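Local coordinates for protein putative ATP binding component of ABC-transporter (Escherichia coli, PDB 2R5O) that serves, through this C-terminal carbohydrate-binding domain of an ABC transporter's ATP-binding component, in export of O-antigen polysaccharide, probably powered by ATP hydrolysis elsewhere in the full-length protein, at residues G47-A58 and Q70-E81. Residues are numbered along the deposited sequence; the frame is centred on the assembly and turned at random. Where two conformers were deposited one is given.
Sequences GAKIIDYHIQSA and QQTDFLMKVVFE
Lys77 stands opposite two residues at once, Ile51 and Asp52, where a classic beta bulge interrupts the antiparallel pairing of 47-58 with 70-81. Ile51 N donates to Lys77 O (2.9 Å), and Lys77 N returns a nearly straight bond to Asp52 O (175°). The lysine's CG is anti to its backbone N (chi1 -177°), which carries the aliphatic chain between the two bulge residues: CE lies 3.7 Å from Ile51 CD1 and 3.8 Å from Asp52 CB. Its ammonium bonds to the carbonyls of Ser22 and Glu25, while the Asp52 carboxylate pairs with Arg33. Farther along this face, Gln56 NE2 donates to Asp73 OD2 on its anti side (2.9 Å); the amide and carboxylate planes are 60° apart, and Ser129 holds OD1. The opposite face is mostly apolar: Ile50 and Met76 cross at a slant, CD1 to CE 3.9 Å, CG1 and CD1 of Ile55 both come to Phe74 CD1, and Thr72 CG2 lies over a face of the Phe74 ring. At its end Ser57 OG accepts from Gln70 NE2 (2.8 Å) and donates to Gln71 O (2.9 Å), with a water as third partner. In this immunoglobulin-like domain the two strands are the central pair of a four-stranded sheet, flanked by strands 60-61 and 123-131; Ile50, Tyr53, Ile55, Phe74 and Met76 pack on strands 137-147 and 153-169 of the second sheet.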
# COMPACT_ATOMS: atom_id res chain seq x y z
N GLY A 47 10.78 32.04 -1.70
CA GLY A 47 11.96 31.95 -0.86
C GLY A 47 12.86 30.77 -1.19
O GLY A 47 13.99 30.69 -0.74
N ALA A 48 12.31 29.83 -1.97
CA ALA A 48 13.07 28.72 -2.54
C ALA A 48 12.30 28.26 -3.75
O ALA A 48 11.09 28.50 -3.84
CB ALA A 48 13.18 27.57 -1.54
N LYS A 49 12.98 27.57 -4.64
CA LYS A 49 12.37 27.05 -5.87
C LYS A 49 12.85 25.63 -6.10
O LYS A 49 14.06 25.39 -6.11
CB LYS A 49 12.73 27.89 -7.10
CG LYS A 49 12.05 29.23 -7.12
CD LYS A 49 12.53 30.05 -8.28
CE LYS A 49 11.86 29.68 -9.55
NZ LYS A 49 12.12 30.79 -10.58
N ILE A 50 11.90 24.72 -6.37
CA ILE A 50 12.24 23.39 -6.82
C ILE A 50 12.49 23.52 -8.32
O ILE A 50 11.55 23.77 -9.08
CB ILE A 50 11.16 22.37 -6.54
CG1 ILE A 50 10.77 22.40 -5.07
CG2 ILE A 50 11.64 21.01 -6.97
CD1 ILE A 50 9.59 21.53 -4.75
N ILE A 51 13.74 23.42 -8.74
CA ILE A 51 14.14 23.75 -10.12
C ILE A 51 14.39 22.53 -11.02
O ILE A 51 14.54 22.69 -12.22
CB ILE A 51 15.38 24.68 -10.12
CG1 ILE A 51 16.50 24.15 -9.22
CG2 ILE A 51 14.95 26.08 -9.68
CD1 ILE A 51 17.81 24.91 -9.43
N ASP A 52 14.42 21.34 -10.44
CA ASP A 52 14.63 20.14 -11.24
C ASP A 52 14.22 18.92 -10.43
O ASP A 52 14.07 19.01 -9.20
CB ASP A 52 16.11 20.02 -11.69
CG ASP A 52 16.31 19.22 -12.96
OD1 ASP A 52 15.34 18.71 -13.55
OD2 ASP A 52 17.48 19.12 -13.39
N TYR A 53 14.01 17.81 -11.12
CA TYR A 53 13.82 16.52 -10.46
C TYR A 53 14.43 15.42 -11.29
O TYR A 53 14.74 15.61 -12.48
CB TYR A 53 12.33 16.23 -10.21
CG TYR A 53 11.49 15.93 -11.43
CD1 TYR A 53 11.24 14.63 -11.87
CD2 TYR A 53 10.90 16.96 -12.14
CE1 TYR A 53 10.45 14.37 -12.97
CE2 TYR A 53 10.09 16.71 -13.25
CZ TYR A 53 9.87 15.41 -13.64
OH TYR A 53 9.06 15.19 -14.75
N HIS A 54 14.57 14.27 -10.66
CA HIS A 54 15.08 13.08 -11.33
C HIS A 54 14.40 11.87 -10.73
O HIS A 54 14.13 11.83 -9.53
CB HIS A 54 16.60 12.97 -11.14
CG HIS A 54 17.25 12.00 -12.07
ND1 HIS A 54 17.58 12.33 -13.37
CD2 HIS A 54 17.62 10.71 -11.90
CE1 HIS A 54 18.14 11.28 -13.95
NE2 HIS A 54 18.16 10.28 -13.09
N ILE A 55 14.08 10.88 -11.55
CA ILE A 55 13.54 9.62 -11.11
C ILE A 55 14.39 8.51 -11.66
O ILE A 55 14.78 8.55 -12.84
CB ILE A 55 12.06 9.46 -11.52
CG1 ILE A 55 11.24 10.60 -10.86
CG2 ILE A 55 11.50 8.09 -11.11
CD1 ILE A 55 9.76 10.69 -11.25
N GLN A 56 14.72 7.54 -10.84
CA GLN A 56 15.56 6.42 -11.25
C GLN A 56 15.11 5.17 -10.54
O GLN A 56 14.72 5.24 -9.37
CB GLN A 56 17.03 6.72 -11.03
CG GLN A 56 17.34 7.01 -9.63
CD GLN A 56 18.71 7.64 -9.43
OE1 GLN A 56 19.28 8.23 -10.36
NE2 GLN A 56 19.24 7.55 -8.20
N SER A 57 15.16 4.03 -11.22
CA SER A 57 14.84 2.78 -10.56
C SER A 57 15.67 1.66 -11.18
O SER A 57 15.77 1.57 -12.39
CB SER A 57 13.38 2.46 -10.73
OG SER A 57 13.02 1.28 -10.03
N ALA A 58 16.29 0.84 -10.33
CA ALA A 58 17.14 -0.28 -10.76
C ALA A 58 18.26 0.24 -11.65
O ALA A 58 18.75 -0.44 -12.54
CB ALA A 58 16.33 -1.33 -11.49
N GLN A 70 9.04 -2.38 -6.84
CA GLN A 70 10.46 -2.07 -6.99
C GLN A 70 10.84 -0.75 -6.30
O GLN A 70 10.14 0.26 -6.43
CB GLN A 70 10.82 -2.03 -8.47
CG GLN A 70 12.28 -2.00 -8.76
CD GLN A 70 12.57 -2.36 -10.18
OE1 GLN A 70 12.41 -3.51 -10.58
NE2 GLN A 70 12.97 -1.39 -10.97
N GLN A 71 11.99 -0.76 -5.64
CA GLN A 71 12.58 0.48 -5.06
C GLN A 71 12.85 1.52 -6.15
O GLN A 71 13.48 1.21 -7.17
CB GLN A 71 13.89 0.13 -4.38
CG GLN A 71 14.40 1.13 -3.33
CD GLN A 71 13.59 1.16 -2.02
OE1 GLN A 71 12.69 0.37 -1.81
NE2 GLN A 71 13.93 2.08 -1.15
N THR A 72 12.33 2.73 -5.95
CA THR A 72 12.49 3.86 -6.88
C THR A 72 12.98 5.07 -6.11
O THR A 72 12.54 5.30 -4.98
CB THR A 72 11.16 4.17 -7.60
OG1 THR A 72 10.80 3.01 -8.35
CG2 THR A 72 11.24 5.36 -8.48
N ASP A 73 13.91 5.80 -6.71
CA ASP A 73 14.44 7.04 -6.15
C ASP A 73 13.77 8.23 -6.81
O ASP A 73 13.73 8.33 -8.03
CB ASP A 73 15.95 7.16 -6.39
CG ASP A 73 16.74 6.03 -5.79
OD1 ASP A 73 16.39 5.47 -4.74
OD2 ASP A 73 17.81 5.76 -6.36
N PHE A 74 13.26 9.13 -5.98
CA PHE A 74 12.60 10.35 -6.38
C PHE A 74 13.42 11.50 -5.83
O PHE A 74 13.46 11.72 -4.60
CB PHE A 74 11.18 10.39 -5.79
CG PHE A 74 10.29 9.27 -6.28
CD1 PHE A 74 9.61 9.38 -7.47
CD2 PHE A 74 10.12 8.10 -5.54
CE1 PHE A 74 8.77 8.37 -7.89
CE2 PHE A 74 9.31 7.12 -5.99
CZ PHE A 74 8.62 7.26 -7.16
N LEU A 75 14.11 12.22 -6.70
CA LEU A 75 15.04 13.29 -6.32
C LEU A 75 14.51 14.63 -6.76
O LEU A 75 13.97 14.77 -7.87
CB LEU A 75 16.43 13.08 -6.95
CG LEU A 75 17.13 11.78 -6.55
CD1 LEU A 75 16.86 10.65 -7.54
CD2 LEU A 75 18.61 12.00 -6.35
N MET A 76 14.69 15.63 -5.91
CA MET A 76 14.31 17.00 -6.22
C MET A 76 15.48 17.94 -5.92
O MET A 76 16.16 17.76 -4.91
CB MET A 76 13.04 17.42 -5.45
CG MET A 76 13.06 17.07 -3.95
SD MET A 76 11.64 17.61 -2.98
CE MET A 76 12.10 19.28 -2.85
N LYS A 77 15.70 18.93 -6.78
CA LYS A 77 16.76 19.91 -6.62
C LYS A 77 16.13 21.26 -6.31
O LYS A 77 15.19 21.69 -6.99
CB LYS A 77 17.59 20.02 -7.88
CG LYS A 77 18.76 20.99 -7.73
CD LYS A 77 19.77 20.91 -8.88
CE LYS A 77 19.25 21.58 -10.11
NZ LYS A 77 20.34 21.88 -11.12
N VAL A 78 16.64 21.92 -5.28
CA VAL A 78 16.08 23.18 -4.78
C VAL A 78 17.18 24.23 -4.68
O VAL A 78 18.28 23.94 -4.19
CB VAL A 78 15.48 23.01 -3.38
CG1 VAL A 78 14.81 24.31 -2.91
CG2 VAL A 78 14.49 21.85 -3.38
N VAL A 79 16.86 25.46 -5.10
CA VAL A 79 17.70 26.62 -4.82
C VAL A 79 17.02 27.49 -3.77
O VAL A 79 15.83 27.77 -3.87
CB VAL A 79 18.05 27.42 -6.11
CG1 VAL A 79 16.82 27.96 -6.87
CG2 VAL A 79 18.99 28.59 -5.78
N PHE A 80 17.77 27.89 -2.75
CA PHE A 80 17.27 28.67 -1.62
C PHE A 80 17.68 30.13 -1.76
O PHE A 80 18.84 30.41 -2.03
CB PHE A 80 17.77 28.08 -0.31
CG PHE A 80 17.25 26.68 -0.08
CD1 PHE A 80 16.02 26.49 0.54
CD2 PHE A 80 17.94 25.58 -0.52
CE1 PHE A 80 15.51 25.23 0.74
CE2 PHE A 80 17.44 24.31 -0.33
CZ PHE A 80 16.22 24.14 0.31
N GLU A 81 16.71 31.02 -1.62
CA GLU A 81 16.94 32.47 -1.77
C GLU A 81 17.32 33.15 -0.45
O GLU A 81 17.84 34.26 -0.46
CB GLU A 81 15.73 33.12 -2.44
CG GLU A 81 15.68 32.84 -3.97
CD GLU A 81 14.66 31.80 -4.41
OE1 GLU A 81 15.05 30.62 -4.62
OE2 GLU A 81 13.47 32.16 -4.58
O HOH W 1 10.95 32.51 -4.67
O HOH W 2 10.41 1.15 -10.59
O HOH W 3 16.06 0.65 -7.57